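Local coordinates for aldolase (Escherichia coli, PDB 6VOP), which is of unknown function but belongs to the class II aldolase and adducin N-terminal domain family, in an AraD-like fold built round a central beta-sheet, at residues L84-N89 with K94-L99; N157-L162 with P167-E172; Y125-M130 with G205-L210; L99-S104 with N179-L184. The protein carries 2 engineered substitutions. All coordinates share one frame; numbering follows the deposited sequence.

Contact 1 (L84-N89 with K94-L99); sequences LALYRN and KAVVHL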
loop_
_atom_site.group_PDB
_atom_site.type_symbol
_atom_site.label_atom_id
_atom_site.label_comp_id
_atom_site.label_asym_id
_atom_site.label_seq_id
_atom_site.Cartn_x
_atom_site.Cartn_y
_atom_site.Cartn_z
ATOM N N LEU A 84 28.292 7.213 11.226
ATOM C CA LEU A 84 29.735 7.095 11.396
ATOM C C LEU A 84 30.095 6.267 12.621
ATOM O O LEU A 84 31.120 5.577 12.623
ATOM C CB LEU A 84 30.361 8.486 11.493
ATOM C CG LEU A 84 30.320 9.335 10.222
ATOM C CD1 LEU A 84 30.294 10.811 10.573
ATOM C CD2 LEU A 84 31.513 9.016 9.338
ATOM N N ALA A 85 29.270 6.327 13.670
ATOM C CA ALA A 85 29.524 5.515 14.855
ATOM C C ALA A 85 29.455 4.029 14.536
ATOM O O ALA A 85 30.224 3.238 15.094
ATOM C CB ALA A 85 28.529 5.872 15.958
ATOM N N LEU A 86 28.553 3.633 13.636
ATOM C CA LEU A 86 28.430 2.224 13.282
ATOM C C LEU A 86 29.605 1.760 12.433
ATOM O O LEU A 86 30.106 0.644 12.615
ATOM C CB LEU A 86 27.111 1.984 12.552
ATOM C CG LEU A 86 25.865 2.341 13.362
ATOM C CD1 LEU A 86 24.625 2.332 12.481
ATOM C CD2 LEU A 86 25.707 1.389 14.537
ATOM N N TYR A 87 30.057 2.598 11.499
ATOM C CA TYR A 87 31.198 2.225 10.670
ATOM C C TYR A 87 32.478 2.130 11.489
ATOM O O TYR A 87 33.327 1.275 11.211
ATOM C CB TYR A 87 31.376 3.229 9.530
ATOM C CG TYR A 87 30.248 3.245 8.523
ATOM C CD1 TYR A 87 29.944 2.118 7.768
ATOM C CD2 TYR A 87 29.496 4.392 8.315
ATOM C CE1 TYR A 87 28.913 2.133 6.841
ATOM C CE2 TYR A 87 28.463 4.416 7.395
ATOM C CZ TYR A 87 28.178 3.287 6.659
ATOM O OH TYR A 87 27.152 3.315 5.740
ATOM N N ARG A 88 32.634 2.987 12.497
ATOM C CA ARG A 88 33.849 3.011 13.298
ATOM C C ARG A 88 33.935 1.867 14.298
ATOM O O ARG A 88 35.003 1.660 14.884
ATOM C CB ARG A 88 33.959 4.344 14.042
ATOM C CG ARG A 88 34.358 5.517 13.164
ATOM C CD ARG A 88 34.844 6.687 13.998
ATOM N NE ARG A 88 33.740 7.456 14.563
ATOM C CZ ARG A 88 33.276 8.588 14.046
ATOM N NH1 ARG A 88 33.818 9.088 12.944
ATOM N NH2 ARG A 88 32.267 9.221 14.631
ATOM N N ASN A 89 32.849 1.124 14.513
ATOM C CA ASN A 89 32.838 0.046 15.495
ATOM C C ASN A 89 32.419 -1.289 14.898
ATOM O O ASN A 89 32.217 -2.254 15.645
ATOM C CB ASN A 89 31.927 0.409 16.670
ATOM C CG ASN A 89 32.519 1.497 17.544
ATOM O OD1 ASN A 89 33.190 1.214 18.538
ATOM N ND2 ASN A 89 32.280 2.750 17.173
ATOM N N LYS A 94 28.932 -1.900 5.835
ATOM C CA LYS A 94 29.242 -1.149 4.628
ATOM C C LYS A 94 28.103 -0.253 4.165
ATOM O O LYS A 94 28.265 0.459 3.166
ATOM C CB LYS A 94 29.629 -2.104 3.490
ATOM C CG LYS A 94 30.737 -3.077 3.845
ATOM C CD LYS A 94 32.043 -2.359 4.121
ATOM C CE LYS A 94 33.173 -3.356 4.331
ATOM N NZ LYS A 94 34.480 -2.679 4.553
ATOM N N ALA A 95 26.962 -0.268 4.849
ATOM C CA ALA A 95 25.831 0.571 4.483
ATOM C C ALA A 95 24.854 0.611 5.648
ATOM O O ALA A 95 24.686 -0.378 6.366
ATOM C CB ALA A 95 25.131 0.066 3.218
ATOM N N VAL A 96 24.215 1.764 5.825
ATOM C CA VAL A 96 23.269 1.983 6.911
ATOM C C VAL A 96 21.971 2.517 6.323
ATOM O O VAL A 96 21.983 3.503 5.576
ATOM C CB VAL A 96 23.823 2.957 7.967
ATOM C CG1 VAL A 96 22.813 3.151 9.089
ATOM C CG2 VAL A 96 25.152 2.455 8.515
ATOM N N VAL A 97 20.859 1.867 6.655
ATOM C CA VAL A 97 19.528 2.285 6.230
ATOM C C VAL A 97 18.742 2.670 7.476
ATOM O O VAL A 97 18.569 1.851 8.387
ATOM C CB VAL A 97 18.806 1.182 5.439
ATOM C CG1 VAL A 97 17.350 1.560 5.207
ATOM C CG2 VAL A 97 19.511 0.929 4.118
ATOM N N HIS A 98 18.271 3.915 7.518
ATOM C CA HIS A 98 17.516 4.434 8.655
ATOM C C HIS A 98 16.217 5.037 8.138
ATOM O O HIS A 98 16.236 6.064 7.450
ATOM C CB HIS A 98 18.328 5.469 9.435
ATOM C CG HIS A 98 17.525 6.229 10.444
ATOM N ND1 HIS A 98 16.592 5.626 11.259
ATOM C CD2 HIS A 98 17.518 7.543 10.771
ATOM C CE1 HIS A 98 16.042 6.535 12.043
ATOM N NE2 HIS A 98 16.586 7.707 11.768
ATOM N N LEU A 99 15.097 4.399 8.465
ATOM C CA LEU A 99 13.777 4.869 8.081
ATOM C C LEU A 99 12.860 4.839 9.296
ATOM O O LEU A 99 13.127 4.149 10.280
ATOM C CB LEU A 99 13.177 4.016 6.955
ATOM C CG LEU A 99 13.974 3.910 5.654
ATOM C CD1 LEU A 99 13.261 2.999 4.672
ATOM C CD2 LEU A 99 14.186 5.286 5.052
#

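Contact 2 (N157-L162 with P167-E172); sequences NQAFLL and PVVCGE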
loop_
_atom_site.group_PDB
_atom_site.type_symbol
_atom_site.label_atom_id
_atom_site.label_comp_id
_atom_site.label_asym_id
_atom_site.label_seq_id
_atom_site.Cartn_x
_atom_site.Cartn_y
_atom_site.Cartn_z
ATOM N N ASN A 157 25.973 -6.476 16.425
ATOM C CA ASN A 157 24.602 -6.375 15.948
ATOM C C ASN A 157 24.593 -5.603 14.639
ATOM O O ASN A 157 25.388 -4.682 14.442
ATOM C CB ASN A 157 23.683 -5.687 16.968
ATOM C CG ASN A 157 23.682 -6.379 18.318
ATOM O OD1 ASN A 157 23.192 -7.502 18.452
ATOM N ND2 ASN A 157 24.230 -5.711 19.325
ATOM N N GLN A 158 23.684 -5.988 13.745
ATOM C CA GLN A 158 23.517 -5.295 12.477
ATOM C C GLN A 158 22.155 -4.630 12.329
ATOM O O GLN A 158 21.897 -4.007 11.294
ATOM C CB GLN A 158 23.755 -6.256 11.304
ATOM C CG GLN A 158 23.238 -7.665 11.524
ATOM C CD GLN A 158 23.733 -8.634 10.465
ATOM O OE1 GLN A 158 24.198 -9.731 10.778
ATOM N NE2 GLN A 158 23.641 -8.228 9.202
ATOM N N ALA A 159 21.283 -4.738 13.328
ATOM C CA ALA A 159 20.008 -4.036 13.319
ATOM C C ALA A 159 19.729 -3.502 14.716
ATOM O O ALA A 159 20.145 -4.092 15.715
ATOM C CB ALA A 159 18.859 -4.939 12.852
ATOM N N PHE A 160 19.032 -2.369 14.772
ATOM C CA PHE A 160 18.752 -1.694 16.030
ATOM C C PHE A 160 17.393 -1.019 15.937
ATOM O O PHE A 160 16.995 -0.540 14.871
ATOM C CB PHE A 160 19.827 -0.653 16.374
ATOM C CG PHE A 160 21.232 -1.132 16.152
ATOM C CD1 PHE A 160 21.931 -1.757 17.170
ATOM C CD2 PHE A 160 21.855 -0.958 14.926
ATOM C CE1 PHE A 160 23.224 -2.200 16.971
ATOM C CE2 PHE A 160 23.144 -1.400 14.720
ATOM C CZ PHE A 160 23.832 -2.022 15.744
ATOM N N LEU A 161 16.687 -0.977 17.063
ATOM C CA LEU A 161 15.387 -0.321 17.146
ATOM C C LEU A 161 15.484 0.827 18.143
ATOM O O LEU A 161 15.628 0.599 19.349
ATOM C CB LEU A 161 14.293 -1.307 17.550
ATOM C CG LEU A 161 12.872 -0.759 17.410
ATOM C CD1 LEU A 161 12.580 -0.382 15.965
ATOM C CD2 LEU A 161 11.853 -1.760 17.923
ATOM N N LEU A 162 15.403 2.054 17.638
ATOM C CA LEU A 162 15.454 3.249 18.473
ATOM C C LEU A 162 14.052 3.549 18.989
ATOM O O LEU A 162 13.118 3.717 18.198
ATOM C CB LEU A 162 16.004 4.436 17.685
ATOM C CG LEU A 162 17.521 4.584 17.540
ATOM C CD1 LEU A 162 18.128 3.393 16.821
ATOM C CD2 LEU A 162 17.854 5.875 16.805
ATOM N N PRO A 167 13.608 1.954 13.239
ATOM C CA PRO A 167 14.730 1.027 13.079
ATOM C C PRO A 167 15.937 1.667 12.407
ATOM O O PRO A 167 15.838 2.663 11.687
ATOM C CB PRO A 167 14.135 -0.063 12.179
ATOM C CG PRO A 167 13.212 0.701 11.292
ATOM C CD PRO A 167 12.609 1.787 12.168
ATOM N N VAL A 168 17.095 1.059 12.662
ATOM C CA VAL A 168 18.360 1.422 12.029
ATOM C C VAL A 168 19.066 0.112 11.701
ATOM O O VAL A 168 19.445 -0.634 12.610
ATOM C CB VAL A 168 19.243 2.304 12.925
ATOM C CG1 VAL A 168 20.638 2.429 12.335
ATOM C CG2 VAL A 168 18.617 3.678 13.111
ATOM N N VAL A 169 19.235 -0.175 10.411
ATOM C CA VAL A 169 19.725 -1.469 9.953
ATOM C C VAL A 169 21.008 -1.271 9.156
ATOM O O VAL A 169 21.131 -0.318 8.381
ATOM C CB VAL A 169 18.662 -2.207 9.112
ATOM C CG1 VAL A 169 19.113 -3.619 8.812
ATOM C CG2 VAL A 169 17.327 -2.227 9.842
ATOM N N CYS A 170 21.959 -2.179 9.351
ATOM C CA CYS A 170 23.243 -2.167 8.667
ATOM C C CYS A 170 23.309 -3.316 7.666
ATOM O O CYS A 170 22.413 -4.161 7.587
ATOM C CB CYS A 170 24.394 -2.266 9.673
ATOM S SG CYS A 170 24.490 -0.920 10.865
ATOM N N GLY A 171 24.396 -3.346 6.905
ATOM C CA GLY A 171 24.611 -4.410 5.944
ATOM C C GLY A 171 25.973 -4.281 5.307
ATOM O O GLY A 171 26.598 -3.214 5.335
ATOM N N GLU A 172 26.435 -5.393 4.736
ATOM C CA GLU A 172 27.691 -5.407 3.998
ATOM C C GLU A 172 27.552 -4.807 2.605
ATOM O O GLU A 172 28.544 -4.732 1.870
ATOM C CB GLU A 172 28.235 -6.837 3.917
ATOM C CG GLU A 172 28.422 -7.490 5.288
ATOM C CD GLU A 172 29.207 -8.794 5.234
ATOM O OE1 GLU A 172 28.826 -9.747 5.948
ATOM O OE2 GLU A 172 30.207 -8.865 4.486
#

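Contact 3 (Y125-M130 with G205-L210); sequences YVVMRM and GEIAEL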
loop_
_atom_site.group_PDB
_atom_site.type_symbol
_atom_site.label_atom_id
_atom_site.label_comp_id
_atom_site.label_asym_id
_atom_site.label_seq_id
_atom_site.Cartn_x
_atom_site.Cartn_y
_atom_site.Cartn_z
ATOM N N TYR A 125 13.591 -15.702 9.215
ATOM C CA TYR A 125 14.422 -14.896 8.326
ATOM C C TYR A 125 15.185 -13.801 9.063
ATOM O O TYR A 125 16.357 -13.556 8.758
ATOM C CB TYR A 125 13.556 -14.320 7.207
ATOM C CG TYR A 125 12.927 -15.414 6.377
ATOM C CD1 TYR A 125 13.692 -16.155 5.484
ATOM C CD2 TYR A 125 11.581 -15.736 6.513
ATOM C CE1 TYR A 125 13.134 -17.170 4.735
ATOM C CE2 TYR A 125 11.011 -16.751 5.768
ATOM C CZ TYR A 125 11.796 -17.465 4.882
ATOM O OH TYR A 125 11.240 -18.477 4.131
ATOM N N VAL A 126 14.558 -13.141 10.038
ATOM C CA VAL A 126 15.260 -12.073 10.746
ATOM C C VAL A 126 16.373 -12.642 11.623
ATOM O O VAL A 126 17.418 -12.004 11.803
ATOM C CB VAL A 126 14.261 -11.227 11.556
ATOM C CG1 VAL A 126 14.983 -10.151 12.352
ATOM C CG2 VAL A 126 13.265 -10.585 10.620
ATOM N N VAL A 127 16.187 -13.845 12.165
ATOM C CA VAL A 127 17.252 -14.477 12.939
ATOM C C VAL A 127 18.414 -14.866 12.031
ATOM O O VAL A 127 19.585 -14.758 12.417
ATOM C CB VAL A 127 16.700 -15.690 13.710
ATOM C CG1 VAL A 127 17.811 -16.386 14.478
ATOM C CG2 VAL A 127 15.595 -15.251 14.650
ATOM N N MET A 128 18.111 -15.318 10.812
ATOM C CA MET A 128 19.162 -15.728 9.885
ATOM C C MET A 128 19.989 -14.534 9.423
ATOM O O MET A 128 21.224 -14.594 9.397
ATOM C CB MET A 128 18.551 -16.444 8.681
ATOM C CG MET A 128 18.080 -17.858 8.956
ATOM S SD MET A 128 17.226 -18.563 7.534
ATOM C CE MET A 128 18.519 -18.507 6.297
ATOM N N ARG A 129 19.325 -13.440 9.052
ATOM C CA ARG A 129 20.001 -12.296 8.452
ATOM C C ARG A 129 20.589 -11.342 9.487
ATOM O O ARG A 129 21.725 -10.882 9.326
ATOM C CB ARG A 129 19.032 -11.539 7.539
ATOM C CG ARG A 129 18.304 -12.418 6.529
ATOM C CD ARG A 129 17.259 -11.622 5.760
ATOM N NE ARG A 129 17.877 -10.691 4.821
ATOM C CZ ARG A 129 18.176 -10.993 3.562
ATOM N NH1 ARG A 129 17.908 -12.201 3.087
ATOM N NH2 ARG A 129 18.743 -10.087 2.778
ATOM N N MET A 130 19.845 -11.036 10.549
ATOM C CA MET A 130 20.255 -10.033 11.528
ATOM C C MET A 130 20.551 -10.601 12.908
ATOM O O MET A 130 21.538 -10.203 13.532
ATOM C CB MET A 130 19.174 -8.952 11.657
ATOM C CG MET A 130 19.133 -7.966 10.501
ATOM S SD MET A 130 17.483 -7.270 10.266
ATOM C CE MET A 130 16.651 -8.631 9.452
ATOM N N GLY A 205 15.204 -24.870 19.840
ATOM C CA GLY A 205 15.983 -25.703 18.941
ATOM C C GLY A 205 15.905 -25.239 17.500
ATOM O O GLY A 205 16.899 -25.279 16.771
ATOM N N GLU A 206 14.722 -24.795 17.066
ATOM C CA GLU A 206 14.581 -24.306 15.698
ATOM C C GLU A 206 15.319 -22.990 15.492
ATOM O O GLU A 206 15.716 -22.674 14.364
ATOM C CB GLU A 206 13.100 -24.160 15.347
ATOM C CG GLU A 206 12.292 -25.421 15.607
ATOM C CD GLU A 206 10.810 -25.237 15.343
ATOM O OE1 GLU A 206 10.202 -26.129 14.717
ATOM O OE2 GLU A 206 10.253 -24.203 15.764
ATOM N N ILE A 207 15.519 -22.217 16.563
ATOM C CA ILE A 207 16.302 -20.989 16.460
ATOM C C ILE A 207 17.785 -21.313 16.313
ATOM O O ILE A 207 18.493 -20.693 15.510
ATOM C CB ILE A 207 16.038 -20.083 17.677
ATOM C CG1 ILE A 207 14.581 -19.616 17.706
ATOM C CG2 ILE A 207 16.968 -18.882 17.672
ATOM C CD1 ILE A 207 14.211 -18.872 18.975
ATOM N N ALA A 208 18.275 -22.296 17.078
ATOM C CA ALA A 208 19.696 -22.636 17.053
ATOM C C ALA A 208 20.136 -23.171 15.695
ATOM O O ALA A 208 21.304 -23.014 15.320
ATOM C CB ALA A 208 20.012 -23.656 18.148
ATOM N N GLU A 209 19.229 -23.809 14.948
ATOM C CA GLU A 209 19.571 -24.288 13.614
ATOM C C GLU A 209 19.781 -23.147 12.628
ATOM O O GLU A 209 20.380 -23.361 11.569
ATOM C CB GLU A 209 18.478 -25.225 13.089
ATOM C CG GLU A 209 18.228 -26.462 13.944
ATOM C CD GLU A 209 16.872 -27.095 13.672
ATOM O OE1 GLU A 209 16.449 -27.968 14.463
ATOM O OE2 GLU A 209 16.225 -26.716 12.670
ATOM N N LEU A 210 19.302 -21.943 12.950
ATOM C CA LEU A 210 19.428 -20.791 12.068
ATOM C C LEU A 210 20.629 -19.911 12.385
ATOM O O LEU A 210 21.078 -19.166 11.507
ATOM C CB LEU A 210 18.155 -19.936 12.132
ATOM C CG LEU A 210 16.826 -20.674 11.955
ATOM C CD1 LEU A 210 15.677 -19.852 12.515
ATOM C CD2 LEU A 210 16.587 -21.009 10.494
#

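Contact 4 (L99-S104 with N179-L184); sequences LHSTWS and NNMEEL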
loop_
_atom_site.group_PDB
_atom_site.type_symbol
_atom_site.label_atom_id
_atom_site.label_comp_id
_atom_site.label_asym_id
_atom_site.label_seq_id
_atom_site.Cartn_x
_atom_site.Cartn_y
_atom_site.Cartn_z
ATOM N N LEU A 99 15.097 4.399 8.465
ATOM C CA LEU A 99 13.777 4.869 8.081
ATOM C C LEU A 99 12.860 4.839 9.296
ATOM O O LEU A 99 13.127 4.149 10.280
ATOM C CB LEU A 99 13.177 4.016 6.955
ATOM C CG LEU A 99 13.974 3.910 5.654
ATOM C CD1 LEU A 99 13.261 2.999 4.672
ATOM C CD2 LEU A 99 14.186 5.286 5.052
ATOM N N HIS A 100 11.780 5.607 9.222
ATOM C CA HIS A 100 10.735 5.582 10.248
ATOM C C HIS A 100 9.524 4.805 9.754
ATOM O O HIS A 100 8.389 5.283 9.777
ATOM C CB HIS A 100 10.351 6.998 10.656
ATOM C CG HIS A 100 11.515 7.852 11.052
ATOM N ND1 HIS A 100 11.437 9.225 11.119
ATOM C CD2 HIS A 100 12.783 7.530 11.402
ATOM C CE1 HIS A 100 12.608 9.713 11.484
ATOM N NE2 HIS A 100 13.441 8.706 11.668
ATOM N N SER A 101 9.778 3.585 9.288
ATOM C CA SER A 101 8.716 2.750 8.747
ATOM C C SER A 101 7.655 2.474 9.805
ATOM O O SER A 101 7.945 2.371 11.002
ATOM C CB SER A 101 9.292 1.440 8.219
ATOM O OG SER A 101 10.549 1.653 7.606
ATOM N N THR A 102 6.415 2.324 9.332
ATOM C CA THR A 102 5.243 2.377 10.201
ATOM C C THR A 102 5.323 1.346 11.321
ATOM O O THR A 102 5.263 1.690 12.507
ATOM C CB THR A 102 3.976 2.169 9.369
ATOM O OG1 THR A 102 3.955 3.097 8.278
ATOM C CG2 THR A 102 2.741 2.383 10.223
ATOM N N TRP A 103 5.467 0.069 10.965
ATOM C CA TRP A 103 5.314 -0.992 11.955
ATOM C C TRP A 103 6.535 -1.138 12.854
ATOM O O TRP A 103 6.391 -1.501 14.027
ATOM C CB TRP A 103 4.995 -2.307 11.247
ATOM C CG TRP A 103 3.817 -2.177 10.336
ATOM C CD1 TRP A 103 3.835 -1.814 9.021
ATOM C CD2 TRP A 103 2.442 -2.386 10.676
ATOM N NE1 TRP A 103 2.559 -1.793 8.517
ATOM C CE2 TRP A 103 1.684 -2.140 9.513
ATOM C CE3 TRP A 103 1.777 -2.765 11.846
ATOM C CZ2 TRP A 103 0.297 -2.261 9.486
ATOM C CZ3 TRP A 103 0.399 -2.884 11.817
ATOM C CH2 TRP A 103 -0.325 -2.634 10.646
ATOM N N SER A 104 7.734 -0.872 12.338
ATOM C CA SER A 104 8.909 -0.869 13.203
ATOM C C SER A 104 8.860 0.300 14.177
ATOM O O SER A 104 9.166 0.137 15.366
ATOM C CB SER A 104 10.180 -0.815 12.360
ATOM O OG SER A 104 10.089 -1.693 11.259
ATOM N N ASN A 179 17.441 -4.947 2.125
ATOM C CA ASN A 179 16.697 -6.192 2.288
ATOM C C ASN A 179 16.508 -6.533 3.759
ATOM O O ASN A 179 15.433 -6.990 4.165
ATOM C CB ASN A 179 17.414 -7.331 1.566
ATOM C CG ASN A 179 17.390 -7.173 0.063
ATOM O OD1 ASN A 179 16.532 -6.481 -0.487
ATOM N ND2 ASN A 179 18.333 -7.819 -0.615
ATOM N N ASN A 180 17.544 -6.319 4.573
ATOM C CA ASN A 180 17.421 -6.563 6.007
ATOM C C ASN A 180 16.385 -5.641 6.635
ATOM O O ASN A 180 15.568 -6.077 7.455
ATOM C CB ASN A 180 18.778 -6.385 6.686
ATOM C CG ASN A 180 19.741 -7.500 6.364
ATOM O OD1 ASN A 180 19.345 -8.548 5.853
ATOM N ND2 ASN A 180 21.017 -7.285 6.664
ATOM N N MET A 181 16.407 -4.357 6.267
ATOM C CA MET A 181 15.390 -3.434 6.756
ATOM C C MET A 181 13.996 -3.901 6.360
ATOM O O MET A 181 13.054 -3.820 7.158
ATOM C CB MET A 181 15.660 -2.027 6.223
ATOM C CG MET A 181 14.476 -1.077 6.321
ATOM S SD MET A 181 14.114 -0.572 8.012
ATOM C CE MET A 181 15.473 0.555 8.320
ATOM N N GLU A 182 13.848 -4.417 5.139
ATOM C CA GLU A 182 12.534 -4.838 4.672
ATOM C C GLU A 182 12.022 -6.053 5.439
ATOM O O GLU A 182 10.817 -6.155 5.692
ATOM C CB GLU A 182 12.580 -5.116 3.170
ATOM C CG GLU A 182 12.627 -3.850 2.321
ATOM C CD GLU A 182 12.636 -4.137 0.831
ATOM O OE1 GLU A 182 13.634 -3.793 0.161
ATOM O OE2 GLU A 182 11.643 -4.705 0.329
ATOM N N GLU A 183 12.910 -6.972 5.829
ATOM C CA GLU A 183 12.474 -8.139 6.590
ATOM C C GLU A 183 12.211 -7.804 8.054
ATOM O O GLU A 183 11.374 -8.452 8.694
ATOM C CB GLU A 183 13.507 -9.264 6.482
ATOM C CG GLU A 183 12.988 -10.630 6.920
ATOM C CD GLU A 183 12.138 -11.306 5.858
ATOM O OE1 GLU A 183 11.018 -11.752 6.185
ATOM O OE2 GLU A 183 12.590 -11.393 4.696
ATOM N N LEU A 184 12.908 -6.806 8.600
ATOM C CA LEU A 184 12.624 -6.371 9.964
ATOM C C LEU A 184 11.263 -5.691 10.046
ATOM O O LEU A 184 10.440 -6.025 10.906
ATOM C CB LEU A 184 13.727 -5.437 10.460
ATOM C CG LEU A 184 13.430 -4.675 11.753
ATOM C CD1 LEU A 184 13.227 -5.636 12.912
ATOM C CD2 LEU A 184 14.544 -3.689 12.057
#

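Contact 1 (L84-N89 with K94-L99)
Y87 reaches from its helix across the start of strand 95-99, and its ring meets the backbone there edge-on. Y87 CE1 lies 3.7 Å from K94 C, and both that carbon and A95 N are near the ring plane. With CG anti to the carbonyl carbon (chi1 -66°), the ring leads toward the strand although the CB of Y87 does not face it. Nearer the hydroxyl end, V96 CG2 comes in obliquely, 3.6 Å from Y87 CZ. V96 holds CG1 anti to its own backbone N, so that CG2 meets the tyrosine while both methyls lie close to L86 CD1, CG1 at 3.9 Å. The leucine and valine side chains cross at about a right angle, as suits two branched, apolar groups in a buried seam. The helix runs roughly antiparallel to the strand, its axis 9.2 Å away, which is helix-on-sheet packing in the alpha/beta part of this AraD-like fold. L86 also touches V168 and C170 of the neighbouring strand 166-171. Although Y87 OH comes within 3.3 Å of V96 N, the angle is poor; the hydroxyl is instead hydrogen-bonded to S36 OG on strand 33-38. A tyrosine therefore suits this place twice over: its ring supplies apolar surface against the strand, while its one polar atom is satisfied by the next strand, so that the contact itself rests on van der Waals packing.

Contact 2 (N157-L162 with P167-E172)
F160 and V168 hold the two strands together through a pair of backbone bonds: V168 N to F160 O at 2.7 Å and, less straight, F160 N to V168 O at 2.8 Å with an angle of 133° at the hydrogen. A third bond, C170 N to Q158 O at 2.7 Å, carries the pairing on toward G171. A159 with V169 and L161 with P167 are the non-hydrogen-bonded pairs between and beyond, where proline, having no N-H, forfeits no bond to strand 159-162. On one face the F160 ring, its CG anti to the carbonyl carbon (chi1 -44°), turns an edge to C170: C170 SG lies 4.1 Å from F160 CE2 in a sulfur-aromatic contact. Beside it L162 CD1 rests 3.8 Å from V168 CG2. On the other face L161 CD1 lies against the proline ring, 4.1 Å from P167 CB. Farther out, L86 of helix 80-89 touches F160, V168 and C170, while M181 and L184 of helix 174-194 cover P167. This is an antiparallel beta hairpin toward one side of the mixed sheet, between strands 95-99 and 135-136, with helices on both faces. Its beta-branched and aromatic side chains are buried, so backbone bonds set the alignment and apolar contacts seal both sides.

Contact 3 (Y125-M130 with G205-L210)
V127 and I207 each turn one methyl to the position opposite the backbone nitrogen, CG1 in the valine (chi1 178°) and CG2 in the isoleucine, and these two methyls meet at 4.1 Å. The side chains cross at about a right angle, and one branch of each makes the touch. V127 CG1 also comes within 4.3 Å of L210 CB. M128 takes a different course: its CG stands anti to the carbonyl carbon, and the chain then bends at chi3 (60°). M128 CG lies 3.8 Å from L210 CB, and M128 SD lies 3.9 Å from L210 CD2; the two side chains cross at a slant, CG and SD of the methionine against CB and CD2 of the leucine. A flexible, unbranched methionine suits this exposed position, where it lines both the leucine and a neighbouring chain. L210, directed toward helix 125-129, serves two residues of that helix at once, and a branched leucine can do so by offering CB to both and CD2 to the methionine. Here the C-terminal helix 204-208 and the residues just after it lie against a short helix well out from the middle of the AraD-like fold; the centre of the contact lies about 19 Å from the centre of the chain. P121 touches both V127 and I207, widening this apolar patch, and L210 is buried, with P124 and L202 also touching it. The subunit boundary of the tetramer runs alongside: R140 of the second subunit packs on M128 and L210, and Y125 stacks its ring on H100 of that same subunit.

Contact 4 (L99-S104 with N179-L184)
M181 extends from helix 174-194 to the end of strand 95-99, where M181 CE lies 3.9 Å from L99 N and 4.4 Å from L99 CB. Its CG stands opposite the backbone N (chi1 163°), projecting the chain off the helix; bends at chi2 (71°) and chi3 then fold the end round, and M181 SD lies 4.2 Å from S101 OG. One turn along, S104 meets the backbone of L184, with S104 OG 4.3 Å from L184 C. That hydroxyl has its polar partner in E185, the next residue of the long helix, which also accepts a hydrogen bond from W103 N at the start of helix 102-107. A small serine at 104 suits the approach of the helices, and S101 lies just before the helix starts, while an unbranched methionine can bend to lay its methyl against the strand end. H100 points away from this interface and gathers with H98 and H165, an arrangement consistent with the histidine metal site of class II aldolases, though unconfirmed here. Across the interface itself the touches are few and long, with one apolar pair; directional bonding is supplied by E185 just beyond the segment, whose carboxylate joins the start of helix 102-107 to helix 174-194.

In the fold
Following the chain from the N terminus, contact 1 closes first, bringing strand 95-99 back beside helix 80-89 after a short loop. Contact 4 opens at L99, which it shares with contact 1, and closes only at helix 174-194. Contact 3 opens inside that span, at helix 125-129, and closes beyond it near the C terminus, so contacts 3 and 4 cross. The hairpin of contact 2 is nested within both loops. Strands 95-99 and 166-171 are neighbours in the sheet, joining contacts 1 and 2 through backbone bonds such as V97 N to V169 O. R129 and N180 link contact 3 to contact 4, and both contacts also touch the second subunit.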